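Local coordinates for protein hydroquinone dioxygenase large subunit (Pseudomonas sp., PDB 4ZXA) that forms the cupin-fold large subunit of a two-subunit, iron(II)-dependent hydroquinone 1,2-dioxygenase, which cleaves the aromatic ring of hydroquinone with dioxygen, at residues V254-D259 against I301-Y306; V261-Q266 against V294-A299; W273-K278 against A285-R290. One frame throughout, in Å; residues are numbered along the deposited sequence.

Contact 1: V254-D259 against I301-Y306. With CD (cadmium ion), chain I; H8N (4-hydroxybenzonitrile), chain J.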
loop_
_atom_site.group_PDB
_atom_site.type_symbol
_atom_site.label_atom_id
_atom_site.label_comp_id
_atom_site.label_asym_id
_atom_site.label_seq_id
_atom_site.Cartn_x
_atom_site.Cartn_y
_atom_site.Cartn_z
ATOM N N VAL E 254 4.791 -9.605 0.725
ATOM C CA VAL E 254 3.883 -10.230 -0.220
ATOM C C VAL E 254 2.735 -10.783 0.569
ATOM O O VAL E 254 2.847 -10.937 1.774
ATOM C CB VAL E 254 4.547 -11.433 -0.960
ATOM C CG1 VAL E 254 5.669 -10.956 -1.852
ATOM C CG2 VAL E 254 5.058 -12.483 0.039
ATOM N N PHE E 255 1.628 -11.096 -0.090
ATOM C CA PHE E 255 0.704 -12.042 0.532
ATOM C C PHE E 255 0.853 -13.424 -0.103
ATOM O O PHE E 255 0.979 -13.577 -1.329
ATOM C CB PHE E 255 -0.751 -11.536 0.647
ATOM C CG PHE E 255 -1.515 -11.461 -0.656
ATOM C CD1 PHE E 255 -1.616 -10.249 -1.350
ATOM C CD2 PHE E 255 -2.192 -12.584 -1.153
ATOM C CE1 PHE E 255 -2.360 -10.160 -2.543
ATOM C CE2 PHE E 255 -2.934 -12.518 -2.359
ATOM C CZ PHE E 255 -3.023 -11.305 -3.055
ATOM N N HIS E 256 0.899 -14.428 0.758
ATOM C CA HIS E 256 1.260 -15.766 0.326
ATOM C C HIS E 256 0.054 -16.674 0.210
ATOM O O HIS E 256 -0.749 -16.765 1.139
ATOM C CB HIS E 256 2.254 -16.380 1.304
ATOM C CG HIS E 256 2.786 -17.699 0.848
ATOM N ND1 HIS E 256 3.087 -18.718 1.721
ATOM C CD2 HIS E 256 3.056 -18.166 -0.384
ATOM C CE1 HIS E 256 3.530 -19.759 1.047
ATOM N NE2 HIS E 256 3.524 -19.451 -0.239
ATOM N N GLY E 257 -0.078 -17.333 -0.935
ATOM C CA GLY E 257 -1.075 -18.382 -1.108
ATOM C C GLY E 257 -0.422 -19.743 -0.917
ATOM O O GLY E 257 0.485 -20.109 -1.669
ATOM N N ASN E 258 -0.866 -20.479 0.100
ATOM C CA ASN E 258 -0.217 -21.729 0.509
ATOM C C ASN E 258 -0.434 -22.929 -0.436
ATOM O O ASN E 258 -1.415 -22.972 -1.167
ATOM C CB ASN E 258 -0.685 -22.100 1.920
ATOM C CG ASN E 258 0.057 -21.341 3.017
ATOM O OD1 ASN E 258 0.701 -20.319 2.769
ATOM N ND2 ASN E 258 -0.032 -21.849 4.243
ATOM N N ASP E 259 0.472 -23.906 -0.412
ATOM C CA ASP E 259 0.197 -25.195 -1.061
ATOM C C ASP E 259 0.626 -26.395 -0.209
ATOM O O ASP E 259 0.688 -27.533 -0.690
ATOM C CB ASP E 259 0.862 -25.267 -2.437
ATOM C CG ASP E 259 2.358 -25.477 -2.347
ATOM O OD1 ASP E 259 2.941 -25.208 -1.277
ATOM O OD2 ASP E 259 2.950 -25.912 -3.354
ATOM N N ILE E 301 -5.325 -21.672 2.313
ATOM C CA ILE E 301 -5.568 -20.265 2.578
ATOM C C ILE E 301 -4.433 -19.429 2.014
ATOM O O ILE E 301 -3.415 -19.952 1.567
ATOM C CB ILE E 301 -5.782 -19.971 4.115
ATOM C CG1 ILE E 301 -4.650 -20.551 4.975
ATOM C CG2 ILE E 301 -7.121 -20.522 4.606
ATOM C CD1 ILE E 301 -3.364 -19.753 4.940
ATOM N N ARG E 302 -4.631 -18.123 2.018
ATOM C CA ARG E 302 -3.552 -17.176 1.764
ATOM C C ARG E 302 -3.523 -16.229 2.962
ATOM O O ARG E 302 -4.519 -16.093 3.685
ATOM C CB ARG E 302 -3.832 -16.388 0.492
ATOM C CG ARG E 302 -5.068 -15.529 0.612
ATOM C CD ARG E 302 -5.458 -14.937 -0.714
ATOM N NE ARG E 302 -5.734 -13.513 -0.574
ATOM C CZ ARG E 302 -6.303 -12.763 -1.515
ATOM N NH1 ARG E 302 -6.677 -13.311 -2.669
ATOM N NH2 ARG E 302 -6.507 -11.465 -1.296
ATOM N N HIS E 303 -2.394 -15.572 3.185
ATOM C CA HIS E 303 -2.239 -14.787 4.399
ATOM C C HIS E 303 -1.114 -13.767 4.273
ATOM O O HIS E 303 -0.313 -13.837 3.352
ATOM C CB HIS E 303 -1.998 -15.720 5.587
ATOM C CG HIS E 303 -0.806 -16.616 5.418
ATOM N ND1 HIS E 303 -0.475 -17.580 6.331
ATOM C CD2 HIS E 303 0.129 -16.665 4.444
ATOM C CE1 HIS E 303 0.626 -18.207 5.928
ATOM N NE2 HIS E 303 1.008 -17.661 4.793
ATOM N N GLN E 304 -1.071 -12.813 5.196
ATOM C CA GLN E 304 -0.051 -11.775 5.195
ATOM C C GLN E 304 0.104 -11.359 6.645
ATOM O O GLN E 304 -0.878 -11.350 7.394
ATOM C CB GLN E 304 -0.486 -10.588 4.319
ATOM C CG GLN E 304 0.598 -9.538 4.086
ATOM C CD GLN E 304 0.229 -8.502 3.022
ATOM O OE1 GLN E 304 -0.940 -8.175 2.828
ATOM N NE2 GLN E 304 1.236 -7.985 2.326
ATOM N N GLY E 305 1.324 -11.043 7.065
ATOM C CA GLY E 305 1.578 -10.731 8.463
ATOM C C GLY E 305 1.888 -9.269 8.744
ATOM O O GLY E 305 2.345 -8.531 7.866
ATOM N N TYR E 306 1.633 -8.854 9.981
ATOM C CA TYR E 306 1.913 -7.494 10.415
ATOM C C TYR E 306 2.647 -7.541 11.743
ATOM O O TYR E 306 2.194 -8.182 12.695
ATOM C CB TYR E 306 0.616 -6.683 10.535
ATOM C CG TYR E 306 -0.095 -6.543 9.210
ATOM C CD1 TYR E 306 -0.773 -7.622 8.655
ATOM C CD2 TYR E 306 -0.070 -5.348 8.504
ATOM C CE1 TYR E 306 -1.416 -7.515 7.453
ATOM C CE2 TYR E 306 -0.715 -5.231 7.291
ATOM C CZ TYR E 306 -1.387 -6.329 6.767
ATOM O OH TYR E 306 -2.039 -6.259 5.549
HETATM CD CD CD I . 2.395 -19.045 3.754
HETATM N NAA H8N J . 4.275 -17.746 4.244
HETATM C CAC H8N J . 5.138 -17.180 4.737
HETATM C CAI H8N J . 6.247 -16.450 5.419
HETATM C CAF H8N J . 6.126 -16.189 6.778
HETATM C CAD H8N J . 7.137 -15.508 7.449
HETATM C CAH H8N J . 8.249 -15.108 6.724
HETATM O OAB H8N J . 9.244 -14.426 7.370
HETATM C CAE H8N J . 8.372 -15.367 5.363
HETATM C CAG H8N J . 7.361 -16.049 4.704
#
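His-256 and His-303 face each other as an antiparallel hydrogen-bonded pair in the cupin beta-barrel, and both reach the same metal, here a cadmium ion in a site that presumably holds iron(II) in the working enzyme. Their backbones bond reciprocally: His-256 N gives to His-303 O at 2.9 Å, and His-303 N returns a more bent bond, 145° at the hydrogen, to His-256 O. Two residues on, Asn-258 N donates to Ile-301 O at 3.0 Å, almost straight.

The metal takes His-256 ND1 and His-303 NE2, each at 2.2 Å, and Asn-258 OD1 at 2.3 Å. The two imidazoles meet rim to rim, and the Asn-258 amide stands at right angles to the His-303 ring. His-303 gets its NE2 to the ion with CG tucked between backbone N and carbonyl carbon (chi1 57°), whereas CG of His-256 lies anti to its N. His-256 NE2 is hydrogen-bonded to Tyr-80 O and Asn-258 ND2 to Pro-298 O; His-303 ND1 also has its hydrogen bond outside the two segments. Both carboxylate oxygens of Glu-262 and the nitrile NAA of 4-hydroxybenzonitrile complete the coordination.

On the sheet face carrying Phe-255 and Arg-302, the planes of the phenyl ring and the guanidinium are 28° apart, and the two side chains cross at a slant. Gln-304 sits alongside, CB to CB with Phe-255, and its NE2 is hydrogen-bonded to Leu-252 O. Phe-255 CE2 comes over the centre of the guanidinium, 3.5 Å from Arg-302 CZ.

Contact 2: V261-Q266 against V294-A299. With CD (cadmium ion), chain I; H8N (4-hydroxybenzonitrile), chain J.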
loop_
_atom_site.group_PDB
_atom_site.type_symbol
_atom_site.label_atom_id
_atom_site.label_comp_id
_atom_site.label_asym_id
_atom_site.label_seq_id
_atom_site.Cartn_x
_atom_site.Cartn_y
_atom_site.Cartn_z
ATOM N N VAL E 261 0.762 -27.269 4.441
ATOM C CA VAL E 261 0.542 -26.707 5.761
ATOM C C VAL E 261 1.860 -26.076 6.235
ATOM O O VAL E 261 2.935 -26.649 6.025
ATOM C CB VAL E 261 0.096 -27.804 6.759
ATOM C CG1 VAL E 261 0.133 -27.281 8.192
ATOM C CG2 VAL E 261 -1.295 -28.321 6.420
ATOM N N GLU E 262 1.780 -24.898 6.853
ATOM C CA GLU E 262 2.947 -24.271 7.471
ATOM C C GLU E 262 2.757 -24.193 8.973
ATOM O O GLU E 262 1.616 -24.098 9.439
ATOM C CB GLU E 262 3.140 -22.855 6.954
ATOM C CG GLU E 262 3.494 -22.776 5.504
ATOM C CD GLU E 262 3.226 -21.406 4.922
ATOM O OE1 GLU E 262 2.446 -20.647 5.545
ATOM O OE2 GLU E 262 3.797 -21.090 3.858
ATOM N N TRP E 263 3.866 -24.212 9.720
ATOM C CA TRP E 263 3.820 -24.025 11.169
ATOM C C TRP E 263 4.600 -22.787 11.616
ATOM O O TRP E 263 5.761 -22.590 11.250
ATOM C CB TRP E 263 4.321 -25.269 11.901
ATOM C CG TRP E 263 3.416 -26.457 11.738
ATOM C CD1 TRP E 263 3.399 -27.340 10.693
ATOM C CD2 TRP E 263 2.399 -26.902 12.651
ATOM N NE1 TRP E 263 2.435 -28.308 10.899
ATOM C CE2 TRP E 263 1.808 -28.058 12.092
ATOM C CE3 TRP E 263 1.940 -26.450 13.892
ATOM C CZ2 TRP E 263 0.782 -28.752 12.728
ATOM C CZ3 TRP E 263 0.922 -27.134 14.513
ATOM C CH2 TRP E 263 0.357 -28.275 13.938
ATOM N N PHE E 264 3.938 -21.947 12.404
ATOM C CA PHE E 264 4.548 -20.755 12.972
ATOM C C PHE E 264 4.625 -20.895 14.506
ATOM O O PHE E 264 3.613 -21.177 15.152
ATOM C CB PHE E 264 3.701 -19.525 12.625
ATOM C CG PHE E 264 3.683 -19.160 11.160
ATOM C CD1 PHE E 264 4.615 -19.677 10.275
ATOM C CD2 PHE E 264 2.738 -18.263 10.671
ATOM C CE1 PHE E 264 4.597 -19.326 8.920
ATOM C CE2 PHE E 264 2.717 -17.902 9.318
ATOM C CZ PHE E 264 3.652 -18.440 8.443
ATOM N N ILE E 265 5.814 -20.729 15.089
ATOM C CA ILE E 265 5.951 -20.601 16.549
ATOM C C ILE E 265 6.478 -19.216 16.889
ATOM O O ILE E 265 7.648 -18.914 16.618
ATOM C CB ILE E 265 6.986 -21.549 17.126
ATOM C CG1 ILE E 265 6.871 -22.950 16.513
ATOM C CG2 ILE E 265 6.876 -21.571 18.651
ATOM C CD1 ILE E 265 5.910 -23.853 17.197
ATOM N N GLN E 266 5.634 -18.375 17.481
ATOM C CA GLN E 266 6.027 -16.995 17.762
ATOM C C GLN E 266 6.936 -16.931 19.003
ATOM O O GLN E 266 6.527 -17.306 20.103
ATOM C CB GLN E 266 4.786 -16.099 17.907
ATOM C CG GLN E 266 5.075 -14.606 17.999
ATOM C CD GLN E 266 5.605 -14.043 16.695
ATOM O OE1 GLN E 266 5.198 -14.477 15.622
ATOM N NE2 GLN E 266 6.522 -13.079 16.778
ATOM N N VAL E 294 1.779 -21.214 18.982
ATOM C CA VAL E 294 2.014 -22.199 17.935
ATOM C C VAL E 294 0.784 -22.286 17.031
ATOM O O VAL E 294 -0.337 -22.488 17.500
ATOM C CB VAL E 294 2.242 -23.594 18.521
ATOM C CG1 VAL E 294 2.376 -24.598 17.395
ATOM C CG2 VAL E 294 3.462 -23.596 19.391
ATOM N N CYS E 295 0.994 -22.135 15.735
ATOM C CA CYS E 295 -0.122 -22.096 14.808
ATOM C C CYS E 295 0.225 -22.832 13.517
ATOM O O CYS E 295 1.340 -22.719 12.996
ATOM C CB CYS E 295 -0.501 -20.645 14.512
ATOM S SG CYS E 295 -1.951 -20.424 13.436
ATOM N N ALA E 296 -0.742 -23.605 13.029
ATOM C CA ALA E 296 -0.666 -24.243 11.724
ATOM C C ALA E 296 -1.418 -23.378 10.715
ATOM O O ALA E 296 -2.600 -23.088 10.888
ATOM C CB ALA E 296 -1.261 -25.658 11.777
ATOM N N MET E 297 -0.728 -22.949 9.669
ATOM C CA MET E 297 -1.391 -22.269 8.563
ATOM C C MET E 297 -1.748 -23.294 7.470
ATOM O O MET E 297 -0.869 -23.901 6.860
ATOM C CB MET E 297 -0.506 -21.131 8.031
ATOM C CG MET E 297 -0.261 -19.999 9.048
ATOM S SD MET E 297 -1.717 -18.939 9.252
ATOM C CE MET E 297 -1.219 -17.899 10.642
ATOM N N PRO E 298 -3.047 -23.505 7.242
ATOM C CA PRO E 298 -3.515 -24.578 6.354
ATOM C C PRO E 298 -3.094 -24.397 4.898
ATOM O O PRO E 298 -2.700 -23.302 4.459
ATOM C CB PRO E 298 -5.045 -24.503 6.465
ATOM C CG PRO E 298 -5.319 -23.667 7.689
ATOM C CD PRO E 298 -4.161 -22.723 7.805
ATOM N N ALA E 299 -3.199 -25.484 4.145
ATOM C CA ALA E 299 -2.723 -25.507 2.775
ATOM C C ALA E 299 -3.679 -24.805 1.807
ATOM O O ALA E 299 -3.348 -24.639 0.630
ATOM C CB ALA E 299 -2.498 -26.933 2.345
HETATM CD CD CD I . 2.395 -19.045 3.754
HETATM N NAA H8N J . 4.275 -17.746 4.244
HETATM C CAC H8N J . 5.138 -17.180 4.737
HETATM C CAI H8N J . 6.247 -16.450 5.419
HETATM C CAF H8N J . 6.126 -16.189 6.778
HETATM C CAD H8N J . 7.137 -15.508 7.449
HETATM C CAH H8N J . 8.249 -15.108 6.724
HETATM O OAB H8N J . 9.244 -14.426 7.370
HETATM C CAE H8N J . 8.372 -15.367 5.363
HETATM C CAG H8N J . 7.361 -16.049 4.704
#
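Trp-263 lays one face of its indole over Ala-296, whose CB stands 3.6 Å from the centroid of the six-membered ring and only 4° off its normal, a CH-pi contact. Val-294 meets the same indole differently, bringing CG1 to the ring edge near CE3. Beside it Ile-265 CD1 packs on Val-294 CG2, the two side chains pointing the same way.

Phe-264 and Met-297 occupy the other face of the sheet and cross at about a right angle: Met-297 CG is 3.7 Å from Phe-264 CE2, while SD makes an oblique Met-aromatic contact. A bend at chi2 (-75°) brings Met-297 CE back toward Phe-264 CD2. These strands, 262-266 and 293-297, are antiparallel neighbours in a cupin barrel sheet, joined at the hydrogen-bonded pairs Glu-262 with Met-297 and Phe-264 with Cys-295; Val-294 carries the sheet into a strand of the small subunit.

Replacing Trp-263 with an alanine would probably open a gap above Ala-296 CB and strip Val-294 CG1 of its aromatic neighbour.

From the Phe-264 face Glu-262 extends to the cadmium ion and grips it with both oxygens, OE1 at 2.4 Å and OE2 at 2.5 Å. Phe-264 CZ lies 3.7 Å from CAF of the bound 4-hydroxybenzonitrile.

Contact 3: W273-K278 against A285-R290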
loop_
_atom_site.group_PDB
_atom_site.type_symbol
_atom_site.label_atom_id
_atom_site.label_comp_id
_atom_site.label_asym_id
_atom_site.label_seq_id
_atom_site.Cartn_x
_atom_site.Cartn_y
_atom_site.Cartn_z
ATOM N N TRP E 273 -1.807 -11.969 11.668
ATOM C CA TRP E 273 -2.034 -12.561 10.358
ATOM C C TRP E 273 -3.468 -12.399 9.845
ATOM O O TRP E 273 -4.416 -12.819 10.502
ATOM C CB TRP E 273 -1.632 -14.036 10.368
ATOM C CG TRP E 273 -0.166 -14.238 10.540
ATOM C CD1 TRP E 273 0.501 -14.381 11.720
ATOM C CD2 TRP E 273 0.830 -14.305 9.507
ATOM N NE1 TRP E 273 1.839 -14.550 11.489
ATOM C CE2 TRP E 273 2.071 -14.506 10.139
ATOM C CE3 TRP E 273 0.788 -14.232 8.110
ATOM C CZ2 TRP E 273 3.266 -14.625 9.424
ATOM C CZ3 TRP E 273 1.977 -14.349 7.397
ATOM C CH2 TRP E 273 3.195 -14.535 8.053
ATOM N N ASP E 274 -3.615 -11.770 8.679
ATOM C CA ASP E 274 -4.870 -11.800 7.933
ATOM C C ASP E 274 -4.934 -13.128 7.210
ATOM O O ASP E 274 -4.034 -13.451 6.430
ATOM C CB ASP E 274 -4.898 -10.701 6.872
ATOM C CG ASP E 274 -5.818 -9.552 7.232
ATOM O OD1 ASP E 274 -6.035 -9.295 8.443
ATOM O OD2 ASP E 274 -6.319 -8.892 6.297
ATOM N N VAL E 275 -5.983 -13.903 7.437
ATOM C CA VAL E 275 -6.080 -15.186 6.768
ATOM C C VAL E 275 -7.336 -15.279 5.947
ATOM O O VAL E 275 -8.440 -15.108 6.463
ATOM C CB VAL E 275 -6.024 -16.348 7.759
ATOM C CG1 VAL E 275 -6.162 -17.680 7.018
ATOM C CG2 VAL E 275 -4.724 -16.276 8.570
ATOM N N GLY E 276 -7.162 -15.556 4.658
ATOM C CA GLY E 276 -8.292 -15.643 3.756
ATOM C C GLY E 276 -8.276 -16.811 2.790
ATOM O O GLY E 276 -7.367 -17.651 2.789
ATOM N N ASP E 277 -9.305 -16.845 1.953
ATOM C CA ASP E 277 -9.482 -17.875 0.945
ATOM C C ASP E 277 -8.475 -17.750 -0.198
ATOM O O ASP E 277 -8.276 -16.668 -0.750
ATOM C CB ASP E 277 -10.897 -17.794 0.387
ATOM C CG ASP E 277 -11.700 -19.025 0.686
ATOM O OD1 ASP E 277 -11.247 -20.124 0.284
ATOM O OD2 ASP E 277 -12.773 -18.893 1.328
ATOM N N LYS E 278 -7.807 -18.854 -0.510
ATOM C CA LYS E 278 -6.790 -18.860 -1.549
ATOM C C LYS E 278 -7.374 -18.334 -2.847
ATOM O O LYS E 278 -6.736 -17.574 -3.567
ATOM C CB LYS E 278 -6.235 -20.270 -1.745
ATOM C CG LYS E 278 -4.727 -20.336 -1.867
ATOM C CD LYS E 278 -4.207 -21.733 -1.571
ATOM C CE LYS E 278 -4.809 -22.767 -2.514
ATOM N NZ LYS E 278 -4.193 -24.113 -2.349
ATOM N N ALA E 285 -10.029 -15.828 8.950
ATOM C CA ALA E 285 -9.613 -15.590 10.315
ATOM C C ALA E 285 -8.628 -14.436 10.425
ATOM O O ALA E 285 -7.970 -14.062 9.453
ATOM C CB ALA E 285 -9.023 -16.878 10.906
ATOM N N ARG E 286 -8.559 -13.860 11.617
ATOM C CA ARG E 286 -7.544 -12.880 11.957
ATOM C C ARG E 286 -6.780 -13.393 13.176
ATOM O O ARG E 286 -7.308 -13.422 14.285
ATOM C CB ARG E 286 -8.174 -11.513 12.235
ATOM C CG ARG E 286 -7.159 -10.390 12.338
ATOM C CD ARG E 286 -7.825 -9.061 12.635
ATOM N NE ARG E 286 -6.933 -7.925 12.401
ATOM C CZ ARG E 286 -6.286 -7.267 13.363
ATOM N NH1 ARG E 286 -6.421 -7.627 14.646
ATOM N NH2 ARG E 286 -5.508 -6.238 13.040
ATOM N N ILE E 287 -5.545 -13.827 12.964
ATOM C CA ILE E 287 -4.776 -14.479 14.016
ATOM C C ILE E 287 -3.688 -13.582 14.619
ATOM O O ILE E 287 -2.807 -13.100 13.914
ATOM C CB ILE E 287 -4.138 -15.788 13.511
ATOM C CG1 ILE E 287 -5.202 -16.710 12.922
ATOM C CG2 ILE E 287 -3.375 -16.504 14.625
ATOM C CD1 ILE E 287 -4.670 -18.094 12.640
ATOM N N THR E 288 -3.758 -13.372 15.932
ATOM C CA THR E 288 -2.747 -12.615 16.648
ATOM C C THR E 288 -1.844 -13.593 17.371
ATOM O O THR E 288 -2.292 -14.342 18.221
ATOM C CB THR E 288 -3.374 -11.679 17.677
ATOM O OG1 THR E 288 -4.310 -10.804 17.032
ATOM C CG2 THR E 288 -2.299 -10.859 18.374
ATOM N N MET E 289 -0.567 -13.609 17.023
ATOM C CA MET E 289 0.335 -14.574 17.630
ATOM C C MET E 289 1.263 -13.884 18.616
ATOM O O MET E 289 2.037 -12.992 18.248
ATOM C CB MET E 289 1.118 -15.359 16.567
ATOM C CG MET E 289 0.254 -16.331 15.746
ATOM S SD MET E 289 1.172 -17.567 14.773
ATOM C CE MET E 289 1.833 -18.655 16.043
ATOM N N ARG E 290 1.162 -14.299 19.872
ATOM C CA ARG E 290 1.959 -13.743 20.950
ATOM C C ARG E 290 3.069 -14.704 21.341
ATOM O O ARG E 290 3.076 -15.866 20.930
ATOM C CB ARG E 290 1.067 -13.445 22.156
ATOM C CG ARG E 290 -0.138 -12.582 21.818
ATOM C CD ARG E 290 -0.812 -12.020 23.057
ATOM N NE ARG E 290 -1.720 -10.945 22.675
ATOM C CZ ARG E 290 -3.034 -10.954 22.870
ATOM N NH1 ARG E 290 -3.626 -11.977 23.482
ATOM N NH2 ARG E 290 -3.759 -9.926 22.456
#
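Val-275 and Ala-285 pack CB to CB at 4.4 Å, and the same face of this antiparallel hairpin carries Ile-287 and Trp-273. Val-275 CG2 turns to Ile-287 CG1, so the valine bridges two residues of the partner strand. Trp-273 and Ile-287 meet through their CB atoms. With CG beside the backbone N (chi1 -67°), the indole leaves the strand and presents CD1 to Met-289; SD lies 5.2 Å from the centroid of the five-membered ring, 56° off the normal, an oblique Met-aromatic contact.

Four backbone bonds hold the strands under this apolar layer. Trp-273 N to Ile-287 O is short at 2.7 Å and nearly straight, and Ile-287 N answers to Trp-273 O. Val-275 N donates to Ala-285 O at 2.8 Å, and Ala-285 N to Val-275 O at 3.0 Å.

The opposite face is polar. Asp-274 and Arg-286 form a non-hydrogen-bonded pair there, with Asp-274 OD1 4.3 Å from Arg-286 NE: too far for a salt bridge, and their flat groups are turned 77° apart. Any attraction is therefore likely to be loose.

Strand 270-277 borders strand 301-307 on its other side, while strand 283-290, outermost within this chain, pairs through residues 285-288 with a strand of the small subunit. The apolar face packs against strands 262-266 and 293-297, where the Trp-273 ring meets that of Phe-264 and joins the ligand pocket.

Contacts 1 and 2 jointly build the metal site: contact 1 brings two histidines and an asparagine, contact 2 the glutamate, and their centres lie 11 Å apart. Round the ion they pack directly, His-303 CE1 lying 3.1 Å from Glu-262 OE1. Contact 3, centred about 9 Å from contact 1, continues the same sheet, with Gly-276 N to Arg-302 O at 2.9 Å as one rung. It faces contact 2 across the barrel interior, where Trp-273 CZ2 comes to 3.3 Å from Phe-264 CE2. Along the chain the three are nested, 273-290 within 261-299 within 254-306. Contact 3 supplies no metal ligand, yet the side chain of Trp-273 comes within about 4 Å of 4-hydroxybenzonitrile, nearest atoms.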